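Local coordinates for cellulase (Uncultured bacterium, PDB 6XSO), which is a broad-specificity family GH5_4 endoglucanase that probably hydrolyses internal beta-1,4 linkages in cellulose and related plant cell-wall polysaccharides such as xylan, at residues D166-E171 with V225-I230; N24-M29 with G343-Y348; I119-D124 with E151-Q156; L229-Y234 with D262-Q267. All coordinates share one frame; numbering follows the deposited sequence.

Interaction 1: residues D166-E171 with V225-I230; sequences DKVLFE and VRRNLI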
# COMPACT_ATOMS: atom_id res chain seq x y z
N ASP A 166 -16.45 1.07 -7.05
CA ASP A 166 -15.71 0.21 -6.14
C ASP A 166 -14.33 -0.19 -6.64
O ASP A 166 -13.59 -0.83 -5.89
CB ASP A 166 -16.55 -1.00 -5.66
CG ASP A 166 -16.80 -2.05 -6.73
OD1 ASP A 166 -16.36 -1.89 -7.89
OD2 ASP A 166 -17.45 -3.07 -6.39
N LYS A 167 -13.92 0.26 -7.83
CA LYS A 167 -12.55 0.01 -8.26
C LYS A 167 -11.55 0.88 -7.51
O LYS A 167 -10.35 0.55 -7.51
CB LYS A 167 -12.42 0.27 -9.76
CG LYS A 167 -13.10 -0.78 -10.63
CD LYS A 167 -12.41 -2.12 -10.53
CE LYS A 167 -12.85 -3.08 -11.65
NZ LYS A 167 -14.22 -3.59 -11.42
N VAL A 168 -11.99 1.94 -6.84
CA VAL A 168 -11.11 2.82 -6.09
C VAL A 168 -11.19 2.46 -4.61
O VAL A 168 -12.28 2.50 -4.01
CB VAL A 168 -11.43 4.30 -6.32
CG1 VAL A 168 -10.55 5.17 -5.42
CG2 VAL A 168 -11.21 4.67 -7.78
N LEU A 169 -10.04 2.13 -4.02
CA LEU A 169 -9.90 1.81 -2.61
C LEU A 169 -8.96 2.81 -1.96
O LEU A 169 -8.08 3.38 -2.62
CB LEU A 169 -9.31 0.40 -2.39
CG LEU A 169 -10.25 -0.78 -2.64
CD1 LEU A 169 -10.31 -1.11 -4.14
CD2 LEU A 169 -9.84 -2.01 -1.85
N PHE A 170 -9.15 3.05 -0.65
CA PHE A 170 -8.27 3.92 0.11
C PHE A 170 -7.50 3.11 1.15
O PHE A 170 -8.04 2.18 1.76
CB PHE A 170 -9.07 4.96 0.91
CG PHE A 170 -9.99 5.85 0.10
CD1 PHE A 170 -9.78 6.13 -1.24
CD2 PHE A 170 -11.08 6.43 0.73
CE1 PHE A 170 -10.66 6.97 -1.94
CE2 PHE A 170 -11.96 7.27 0.05
CZ PHE A 170 -11.74 7.53 -1.28
N GLU A 171 -6.23 3.49 1.38
CA GLU A 171 -5.35 2.85 2.34
C GLU A 171 -4.88 3.87 3.37
O GLU A 171 -4.34 4.92 3.02
CB GLU A 171 -4.15 2.21 1.63
CG GLU A 171 -2.96 1.85 2.49
CD GLU A 171 -1.73 1.58 1.65
OE1 GLU A 171 -1.89 1.18 0.47
OE2 GLU A 171 -0.59 1.75 2.16
N VAL A 225 -19.59 5.24 2.39
CA VAL A 225 -20.09 4.37 3.44
C VAL A 225 -19.81 2.90 3.14
O VAL A 225 -19.72 2.08 4.06
CB VAL A 225 -21.60 4.62 3.61
CG1 VAL A 225 -22.21 3.60 4.55
CG2 VAL A 225 -21.84 6.05 4.12
N ARG A 226 -19.66 2.55 1.86
CA ARG A 226 -19.48 1.17 1.44
C ARG A 226 -18.16 0.93 0.71
O ARG A 226 -17.86 -0.22 0.38
CB ARG A 226 -20.63 0.73 0.52
CG ARG A 226 -22.01 0.79 1.15
CD ARG A 226 -23.08 0.54 0.08
NE ARG A 226 -23.11 1.61 -0.93
CZ ARG A 226 -23.40 1.43 -2.21
NH1 ARG A 226 -23.67 0.22 -2.69
NH2 ARG A 226 -23.41 2.47 -3.04
N ARG A 227 -17.36 1.97 0.47
CA ARG A 227 -16.10 1.78 -0.23
C ARG A 227 -15.20 0.81 0.53
O ARG A 227 -15.20 0.77 1.77
CB ARG A 227 -15.39 3.13 -0.40
CG ARG A 227 -14.11 3.04 -1.24
CD ARG A 227 -13.49 4.41 -1.53
NE ARG A 227 -14.51 5.31 -2.07
CZ ARG A 227 -15.02 5.25 -3.29
NH1 ARG A 227 -14.60 4.35 -4.17
NH2 ARG A 227 -15.97 6.10 -3.63
N ASN A 228 -14.44 0.02 -0.21
CA ASN A 228 -13.51 -0.90 0.42
C ASN A 228 -12.27 -0.15 0.86
O ASN A 228 -11.64 0.55 0.06
CB ASN A 228 -13.24 -2.04 -0.55
CG ASN A 228 -14.44 -2.93 -0.68
OD1 ASN A 228 -15.07 -3.27 0.32
ND2 ASN A 228 -14.80 -3.27 -1.91
N LEU A 229 -11.97 -0.25 2.15
CA LEU A 229 -10.90 0.49 2.80
C LEU A 229 -9.88 -0.49 3.37
O LEU A 229 -10.18 -1.65 3.66
CB LEU A 229 -11.45 1.35 3.94
CG LEU A 229 -12.63 2.26 3.63
CD1 LEU A 229 -13.05 3.03 4.85
CD2 LEU A 229 -12.23 3.20 2.52
N ILE A 230 -8.65 -0.00 3.52
CA ILE A 230 -7.52 -0.85 3.87
C ILE A 230 -6.77 -0.19 5.01
O ILE A 230 -6.47 1.01 4.95
CB ILE A 230 -6.56 -1.00 2.66
CG1 ILE A 230 -7.28 -1.50 1.42
CG2 ILE A 230 -5.38 -1.88 3.02
CD1 ILE A 230 -6.54 -1.11 0.15
O HOH W 1 -13.84 0.25 -3.13
O HOH W 2 -13.90 -3.10 -4.58
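The aliphatic part of R227 lies over one face of the F170 ring, its CD 3.6 Å from the centroid of that ring and 13° off the normal, a CH-pi contact. L229 approaches the same ring obliquely. The guanidinium plane of R227 is tilted 35° to the ring and meets it obliquely, with NE 3.6 Å from F170 CZ. At the guanidinium edge, close to its plane, R227 NH1 donates to V168 O over 3.0 Å. The arginine leaves its backbone with CG opposite N (chi1 -174°) and bends at chi3, which puts CD over the ring while NH1 reaches back to V168. Further bonds to N224 OD1 from NE, to G165 O from NH1 and to Y164 O from NH2 hold this buried head fixed. A leucine here would probably leave the carbonyls of V168, G165 and Y164, and N224 OD1, without their arginine donor. On the opposite face of the sheet, L169 CD2 meets N228 CB at 3.6 Å and I230 CD1 at 4.0 Å. Parallel bridges pair F170 with L229 and E171 with I230, and I230 N donates to F170 O over 2.9 Å. Nearer the strand starts, water takes over: one molecule donates to D166 O and V168 O and accepts from N228 N, and a second links D166 O to N228 ND2. That amide also bonds E20 O through ND2 and H263 ND1 through OD1. Both strands belong to the TIM barrel. F170 and L229 face helix 196-219, strand 116-119 pairs with the far side of strand 168-171, and N228 abuts helix 22-28.

Interaction 2: residues N24-M29 with G343-Y348; sequences NAVKNM and GIATFY
Helix 22-28 closes the end of the TIM barrel where the strands begin, and here V26 and M29 pack against strand 345-349 and the turn that leads into it. The contact of M29 with F347 is a Met-aromatic pair: SD lies at the ring edge, 3.7 Å from F347 CZ and 87° off the ring normal, so the sulfur meets the C-H rim and not the pi face. The thioether chain crosses the phenylalanine side chain at about a right angle. With CG next to its own backbone N (chi1 -75°) and the rest extended, M29 reaches into the barrel, passing A345, whose CB is 3.9 Å from SD. V26 makes the second foothold. Its CG1 presses on main chain as much as on side chain, with G343 O at 3.2 Å, A345 N at 3.4 Å and A345 CB at 3.7 Å. A345 CB in turn sits 3.5 Å from V26 O, its small size consistent with the close approach of helix and strand. G343, at positive phi, ends helix 325-341 in a Schellman motif and turns the chain into the strand. I305 of the adjacent strand 304-309 also touches both V26 and F347, while Y116 adjoins M29. The arrangement is that of an N-terminal helix capping the bottom of a (beta/alpha)8 barrel, its apolar side plugging the core.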
# COMPACT_ATOMS: atom_id res chain seq x y z
N ASN A 24 -14.08 -10.09 -2.00
CA ASN A 24 -14.14 -10.25 -3.45
C ASN A 24 -13.24 -9.25 -4.17
O ASN A 24 -12.62 -9.60 -5.19
CB ASN A 24 -15.58 -10.15 -3.93
CG ASN A 24 -16.34 -11.45 -3.74
OD1 ASN A 24 -15.77 -12.53 -3.88
ND2 ASN A 24 -17.62 -11.34 -3.43
N ALA A 25 -13.16 -8.01 -3.67
CA ALA A 25 -12.27 -7.04 -4.31
C ALA A 25 -10.84 -7.57 -4.36
O ALA A 25 -10.18 -7.52 -5.40
CB ALA A 25 -12.29 -5.72 -3.54
N VAL A 26 -10.37 -8.10 -3.24
CA VAL A 26 -8.98 -8.53 -3.14
C VAL A 26 -8.72 -9.71 -4.05
O VAL A 26 -7.70 -9.78 -4.74
CB VAL A 26 -8.64 -8.82 -1.66
CG1 VAL A 26 -7.29 -9.51 -1.54
CG2 VAL A 26 -8.68 -7.52 -0.85
N LYS A 27 -9.67 -10.64 -4.13
CA LYS A 27 -9.54 -11.71 -5.11
C LYS A 27 -9.53 -11.17 -6.53
O LYS A 27 -8.75 -11.62 -7.38
CB LYS A 27 -10.70 -12.70 -4.94
CG LYS A 27 -10.81 -13.77 -6.02
CD LYS A 27 -12.06 -14.63 -5.80
CE LYS A 27 -12.30 -15.60 -6.95
NZ LYS A 27 -12.61 -14.90 -8.24
N ASN A 28 -10.41 -10.21 -6.83
CA ASN A 28 -10.57 -9.75 -8.20
C ASN A 28 -9.44 -8.84 -8.65
O ASN A 28 -9.31 -8.59 -9.86
CB ASN A 28 -11.91 -9.03 -8.38
CG ASN A 28 -13.08 -9.96 -8.31
OD1 ASN A 28 -12.95 -11.15 -8.59
ND2 ASN A 28 -14.24 -9.43 -7.94
N MET A 29 -8.62 -8.34 -7.72
CA MET A 29 -7.47 -7.53 -8.09
C MET A 29 -6.45 -8.30 -8.93
O MET A 29 -5.68 -7.69 -9.68
CB MET A 29 -6.76 -7.03 -6.84
CG MET A 29 -7.47 -5.91 -6.12
SD MET A 29 -6.79 -5.59 -4.48
CE MET A 29 -7.91 -4.32 -3.90
N GLY A 343 -6.53 -16.22 -1.36
CA GLY A 343 -7.27 -15.03 -1.71
C GLY A 343 -6.59 -13.73 -1.32
O GLY A 343 -7.28 -12.72 -1.12
N ILE A 344 -5.26 -13.73 -1.23
CA ILE A 344 -4.45 -12.57 -0.87
C ILE A 344 -3.91 -11.94 -2.15
O ILE A 344 -3.33 -12.64 -2.99
CB ILE A 344 -3.29 -12.99 0.06
CG1 ILE A 344 -3.84 -13.51 1.39
CG2 ILE A 344 -2.28 -11.87 0.21
CD1 ILE A 344 -2.76 -14.06 2.32
N ALA A 345 -4.13 -10.64 -2.32
CA ALA A 345 -3.64 -9.93 -3.49
C ALA A 345 -2.22 -9.44 -3.25
O ALA A 345 -1.86 -9.07 -2.13
CB ALA A 345 -4.53 -8.73 -3.81
N THR A 346 -1.41 -9.45 -4.30
CA THR A 346 -0.02 -9.00 -4.24
C THR A 346 0.20 -7.84 -5.20
O THR A 346 -0.38 -7.82 -6.29
CB THR A 346 0.97 -10.12 -4.60
OG1 THR A 346 0.89 -10.47 -5.97
CG2 THR A 346 0.70 -11.36 -3.76
N PHE A 347 1.02 -6.86 -4.76
CA PHE A 347 1.37 -5.68 -5.57
C PHE A 347 2.90 -5.56 -5.61
O PHE A 347 3.52 -5.20 -4.61
CB PHE A 347 0.74 -4.40 -4.98
CG PHE A 347 -0.76 -4.29 -5.17
CD1 PHE A 347 -1.63 -5.06 -4.41
CD2 PHE A 347 -1.31 -3.38 -6.07
CE1 PHE A 347 -3.00 -4.96 -4.58
CE2 PHE A 347 -2.69 -3.26 -6.24
CZ PHE A 347 -3.53 -4.05 -5.50
N TYR A 348 3.50 -5.85 -6.77
CA TYR A 348 4.96 -5.81 -6.91
C TYR A 348 5.48 -4.38 -6.79
O TYR A 348 4.85 -3.43 -7.26
CB TYR A 348 5.37 -6.44 -8.26
CG TYR A 348 6.84 -6.66 -8.32
CD1 TYR A 348 7.67 -5.71 -8.92
CD2 TYR A 348 7.43 -7.78 -7.74
CE1 TYR A 348 9.04 -5.88 -8.92
CE2 TYR A 348 8.79 -7.94 -7.75
CZ TYR A 348 9.59 -6.99 -8.33
OH TYR A 348 10.95 -7.17 -8.29

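Interaction 3: residues I119-D124 with E151-Q156; sequences INVHHD and EYLWRQ
V121 lays its CG2 methyl obliquely against the indole of W154, 3.6 Å from NE1 and 3.7 Å from CZ2, in a contact that joins the segment following strand 116-119 of the TIM barrel to helix 140-161, the next helix in the chain. The same methyl meets L153 CD2 at 4.1 Å, so V121 touches two successive residues of the helix. At the edge of the indole, near its plane, I119 O lies 4.1 Å from W154 CH2. V121 and W154 run past each other in opposite directions. The first torsion of the tryptophan, chi1 -91°, is off the staggered positions, and the indole end comes nearer to V121 than the direction of its CB alone would bring it; its NE1 donates to S172 O. A216 and V217 of helix 196-219 add packing around W154. Exchanging W154 for an alanine would probably open a gap beside V121 and leave S172 O without its indole donor. Further out, I119 rests on I157 and F161 of the same helix 140-161. The chain on either side of V121 is held: W85 NE1 bonds N120 O before it, and beyond it the D124 carboxylate binds W135 NE1 and W85 N. On the side away from the helix, N120 ND2 donates to H122 ND1 over 3.0 Å at 174°, in the plane of both the amide and the imidazole.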
# COMPACT_ATOMS: atom_id res chain seq x y z
N ILE A 119 -5.20 4.27 -3.45
CA ILE A 119 -4.46 5.48 -3.09
C ILE A 119 -4.26 5.49 -1.58
O ILE A 119 -5.13 5.02 -0.83
CB ILE A 119 -5.10 6.80 -3.55
CG1 ILE A 119 -6.53 6.90 -3.05
CG2 ILE A 119 -5.01 6.92 -5.08
CD1 ILE A 119 -7.16 8.28 -3.33
N ASN A 120 -3.13 6.02 -1.13
CA ASN A 120 -2.80 5.95 0.30
C ASN A 120 -2.22 7.28 0.80
O ASN A 120 -2.25 8.31 0.11
CB ASN A 120 -1.86 4.77 0.62
CG ASN A 120 -0.41 5.05 0.22
OD1 ASN A 120 -0.12 6.03 -0.47
ND2 ASN A 120 0.50 4.20 0.66
N VAL A 121 -1.70 7.22 2.02
CA VAL A 121 -0.91 8.27 2.66
C VAL A 121 0.45 7.61 2.93
O VAL A 121 0.52 6.67 3.74
CB VAL A 121 -1.59 8.77 3.94
CG1 VAL A 121 -0.67 9.64 4.78
CG2 VAL A 121 -2.88 9.54 3.60
N HIS A 122 1.50 8.04 2.21
CA HIS A 122 2.70 7.22 2.06
C HIS A 122 3.82 7.76 2.91
O HIS A 122 3.98 7.36 4.07
CB HIS A 122 3.02 7.05 0.56
CG HIS A 122 3.91 5.89 0.27
ND1 HIS A 122 3.43 4.60 0.19
CD2 HIS A 122 5.25 5.80 0.12
CE1 HIS A 122 4.42 3.78 -0.06
NE2 HIS A 122 5.54 4.48 -0.14
N HIS A 123 4.71 8.64 2.39
CA HIS A 123 5.87 9.08 3.16
C HIS A 123 5.55 10.20 4.14
O HIS A 123 6.46 10.83 4.67
CB HIS A 123 7.05 9.44 2.26
CG HIS A 123 7.65 8.26 1.59
ND1 HIS A 123 7.96 7.10 2.26
CD2 HIS A 123 8.00 8.06 0.29
CE1 HIS A 123 8.48 6.23 1.41
NE2 HIS A 123 8.52 6.79 0.21
N ASP A 124 4.26 10.40 4.38
CA ASP A 124 3.83 11.02 5.63
C ASP A 124 4.14 10.15 6.83
O ASP A 124 4.19 10.67 7.96
CB ASP A 124 2.34 11.29 5.48
CG ASP A 124 2.05 12.15 4.24
OD1 ASP A 124 2.25 13.39 4.34
OD2 ASP A 124 1.66 11.58 3.19
N GLU A 151 -7.44 13.25 10.29
CA GLU A 151 -8.84 13.11 9.90
C GLU A 151 -9.21 14.12 8.82
O GLU A 151 -9.93 13.78 7.88
CB GLU A 151 -9.76 13.21 11.13
CG GLU A 151 -9.63 12.01 12.06
CD GLU A 151 -10.67 11.95 13.17
OE1 GLU A 151 -11.67 12.69 13.14
OE2 GLU A 151 -10.49 11.12 14.10
N TYR A 152 -8.74 15.37 8.93
CA TYR A 152 -9.06 16.37 7.91
C TYR A 152 -8.47 15.98 6.56
O TYR A 152 -9.12 16.15 5.51
CB TYR A 152 -8.56 17.75 8.36
CG TYR A 152 -8.74 18.91 7.39
CD1 TYR A 152 -7.78 19.90 7.31
CD2 TYR A 152 -9.86 19.02 6.58
CE1 TYR A 152 -7.93 20.97 6.46
CE2 TYR A 152 -10.02 20.09 5.71
CZ TYR A 152 -9.04 21.05 5.65
OH TYR A 152 -9.19 22.15 4.81
N LEU A 153 -7.24 15.46 6.55
CA LEU A 153 -6.65 14.98 5.30
C LEU A 153 -7.52 13.90 4.67
O LEU A 153 -7.80 13.95 3.46
CB LEU A 153 -5.23 14.48 5.56
CG LEU A 153 -4.50 13.82 4.39
CD1 LEU A 153 -4.43 14.76 3.22
CD2 LEU A 153 -3.11 13.39 4.84
N TRP A 154 -7.95 12.90 5.45
CA TRP A 154 -8.77 11.84 4.89
C TRP A 154 -10.16 12.33 4.49
O TRP A 154 -10.70 11.84 3.49
CB TRP A 154 -8.81 10.61 5.79
CG TRP A 154 -7.72 9.69 5.40
CD1 TRP A 154 -6.63 9.34 6.13
CD2 TRP A 154 -7.59 9.04 4.13
NE1 TRP A 154 -5.83 8.49 5.40
CE2 TRP A 154 -6.39 8.31 4.17
CE3 TRP A 154 -8.36 9.03 2.96
CZ2 TRP A 154 -5.96 7.55 3.09
CZ3 TRP A 154 -7.93 8.26 1.89
CH2 TRP A 154 -6.74 7.55 1.97
N ARG A 155 -10.74 13.30 5.21
CA ARG A 155 -12.00 13.86 4.73
C ARG A 155 -11.81 14.48 3.35
O ARG A 155 -12.67 14.34 2.48
CB ARG A 155 -12.56 14.88 5.72
CG ARG A 155 -13.14 14.26 6.98
CD ARG A 155 -14.03 15.21 7.79
NE ARG A 155 -13.39 16.50 8.08
CZ ARG A 155 -12.59 16.71 9.11
NH1 ARG A 155 -12.33 15.74 9.97
NH2 ARG A 155 -12.04 17.91 9.29
N GLN A 156 -10.70 15.18 3.14
CA GLN A 156 -10.47 15.83 1.85
C GLN A 156 -10.29 14.80 0.74
O GLN A 156 -10.87 14.95 -0.35
CB GLN A 156 -9.22 16.70 1.91
CG GLN A 156 -9.33 17.93 2.78
CD GLN A 156 -7.99 18.62 2.92
OE1 GLN A 156 -7.53 19.29 2.00
NE2 GLN A 156 -7.34 18.44 4.08

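Interaction 4: residues L229-Y234 with D262-Q267; sequences LIVNTY and DHIAVQ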
# COMPACT_ATOMS: atom_id res chain seq x y z
N LEU A 229 -11.97 -0.25 2.15
CA LEU A 229 -10.90 0.49 2.80
C LEU A 229 -9.88 -0.49 3.37
O LEU A 229 -10.18 -1.65 3.66
CB LEU A 229 -11.45 1.35 3.94
CG LEU A 229 -12.63 2.26 3.63
CD1 LEU A 229 -13.05 3.03 4.85
CD2 LEU A 229 -12.23 3.20 2.52
N ILE A 230 -8.65 -0.00 3.52
CA ILE A 230 -7.52 -0.85 3.87
C ILE A 230 -6.77 -0.19 5.01
O ILE A 230 -6.47 1.01 4.95
CB ILE A 230 -6.56 -1.00 2.66
CG1 ILE A 230 -7.28 -1.50 1.42
CG2 ILE A 230 -5.38 -1.88 3.02
CD1 ILE A 230 -6.54 -1.11 0.15
N VAL A 231 -6.47 -0.97 6.06
CA VAL A 231 -5.66 -0.50 7.18
C VAL A 231 -4.40 -1.36 7.26
O VAL A 231 -4.45 -2.57 7.02
CB VAL A 231 -6.43 -0.51 8.53
CG1 VAL A 231 -7.56 0.49 8.48
CG2 VAL A 231 -6.93 -1.89 8.88
N ASN A 232 -3.27 -0.72 7.54
CA ASN A 232 -1.97 -1.38 7.56
C ASN A 232 -1.52 -1.71 8.98
O ASN A 232 -1.85 -1.02 9.95
CB ASN A 232 -0.90 -0.54 6.85
CG ASN A 232 -1.15 -0.40 5.35
OD1 ASN A 232 -2.25 -0.57 4.87
ND2 ASN A 232 -0.09 -0.08 4.62
N THR A 233 -0.76 -2.78 9.11
CA THR A 233 -0.16 -3.09 10.39
C THR A 233 0.97 -2.10 10.69
O THR A 233 1.46 -1.39 9.80
CB THR A 233 0.45 -4.48 10.33
OG1 THR A 233 1.36 -4.52 9.24
CG2 THR A 233 -0.62 -5.55 10.16
N TYR A 234 1.39 -2.07 11.96
CA TYR A 234 2.62 -1.42 12.37
C TYR A 234 3.73 -1.72 11.37
O TYR A 234 4.03 -2.88 11.11
CB TYR A 234 3.06 -1.89 13.80
CG TYR A 234 4.36 -1.23 14.19
CD1 TYR A 234 5.57 -1.78 13.85
CD2 TYR A 234 4.37 0.01 14.84
CE1 TYR A 234 6.77 -1.11 14.11
CE2 TYR A 234 5.54 0.65 15.11
CZ TYR A 234 6.73 0.10 14.74
OH TYR A 234 7.90 0.78 15.01
N ASP A 262 -17.52 -5.99 6.20
CA ASP A 262 -17.55 -6.47 4.83
C ASP A 262 -16.79 -5.59 3.86
O ASP A 262 -16.63 -5.98 2.70
CB ASP A 262 -18.98 -6.61 4.34
CG ASP A 262 -19.74 -7.64 5.09
OD1 ASP A 262 -19.13 -8.60 5.58
OD2 ASP A 262 -20.97 -7.49 5.18
N HIS A 263 -16.28 -4.44 4.29
CA HIS A 263 -15.63 -3.49 3.40
C HIS A 263 -14.31 -3.02 3.97
O HIS A 263 -13.91 -1.87 3.79
CB HIS A 263 -16.55 -2.31 3.07
CG HIS A 263 -17.77 -2.71 2.31
ND1 HIS A 263 -17.70 -3.23 1.03
CD2 HIS A 263 -19.08 -2.67 2.63
CE1 HIS A 263 -18.92 -3.49 0.61
NE2 HIS A 263 -19.78 -3.16 1.56
N ILE A 264 -13.58 -3.94 4.61
CA ILE A 264 -12.29 -3.65 5.25
C ILE A 264 -11.30 -4.76 4.91
O ILE A 264 -11.65 -5.95 4.89
CB ILE A 264 -12.48 -3.49 6.77
CG1 ILE A 264 -11.20 -2.97 7.42
CG2 ILE A 264 -12.89 -4.82 7.43
CD1 ILE A 264 -10.85 -1.58 7.01
N ALA A 265 -10.06 -4.35 4.63
CA ALA A 265 -8.96 -5.26 4.39
C ALA A 265 -7.75 -4.80 5.20
O ALA A 265 -7.65 -3.64 5.59
CB ALA A 265 -8.58 -5.30 2.91
N VAL A 266 -6.83 -5.74 5.45
CA VAL A 266 -5.58 -5.45 6.16
C VAL A 266 -4.42 -5.60 5.19
O VAL A 266 -4.40 -6.53 4.37
CB VAL A 266 -5.41 -6.38 7.38
CG1 VAL A 266 -3.99 -6.29 7.98
CG2 VAL A 266 -6.47 -6.05 8.43
N GLN A 267 -3.46 -4.69 5.28
CA GLN A 267 -2.31 -4.71 4.40
C GLN A 267 -1.00 -4.83 5.16
O GLN A 267 -0.79 -4.18 6.19
CB GLN A 267 -2.28 -3.46 3.48
CG GLN A 267 -0.95 -3.27 2.74
CD GLN A 267 -0.90 -2.12 1.75
OE1 GLN A 267 0.16 -1.79 1.23
NE2 GLN A 267 -2.05 -1.52 1.47
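With CG opposite its backbone N (chi1 168°) and the chain extended beyond, Q267 stands up from its strand beside N232, whose CG turns next to its own N (chi1 -67°). Both point into the core of the TIM barrel, where strands 229-232 and 264-270 run parallel as neighbours. The two amides lie side by side, planes 47° apart, with N232 OD1 only 3.2 Å from Q267 CB. Their polar ends look to other partners: N232 ND2 to N174 O and E171 OE2, Q267 OE1 to H269 NE2. I230 CG2 flanks the glutamine on the same face, 3.5 Å from Q267 CB. The backbones are zipped in parallel register by hydrogen bonds from L229 N to H263 O, A265 N to L229 O, V231 N to A265 O and Q267 N to V231 O. A fifth, the longest, runs from T233 N to Q267 O at 3.2 Å. On the face turned to the outer helices, V231 CG2 and V266 CG2 are 4.2 Å apart. Just past the strand end, the T233 side chain crosses that of V266 at about a right angle, T233 CG2 lying 4.1 Å from V266 CG1. Helix 196-219 packs on L229 and V231, while the short helix 249-252, which intervenes between the strands in this beta-alpha-beta unit, touches T233. At the outer face I264 bends over the neighbouring main chain, its CD1 3.4 Å from L229 O and 4.2 Å from V231 CG1.

In the fold
Interactions 1 and 4 lie on consecutive strand pairs and share L229 and I230; their centres are about 10 Å apart. E171, whose OE2 forms a salt bridge with R80, joins three contacts: OE2 is 3.1 Å from N120 ND2 of interaction 3, and OE1 bonds Q267 NE2 of interaction 4 weakly. On the outer face, F170 CB meets W154 CZ3 at 3.6 Å. Interaction 2 lies where the barrel strands begin, with M29 CE 3.6 Å from L169 CD2; its centre is about 22 Å from that of interaction 3. In TIM-barrel glycosidases the active site lies at the C-terminal strand ends, and the polar cluster around E171 probably lies in the core beneath it.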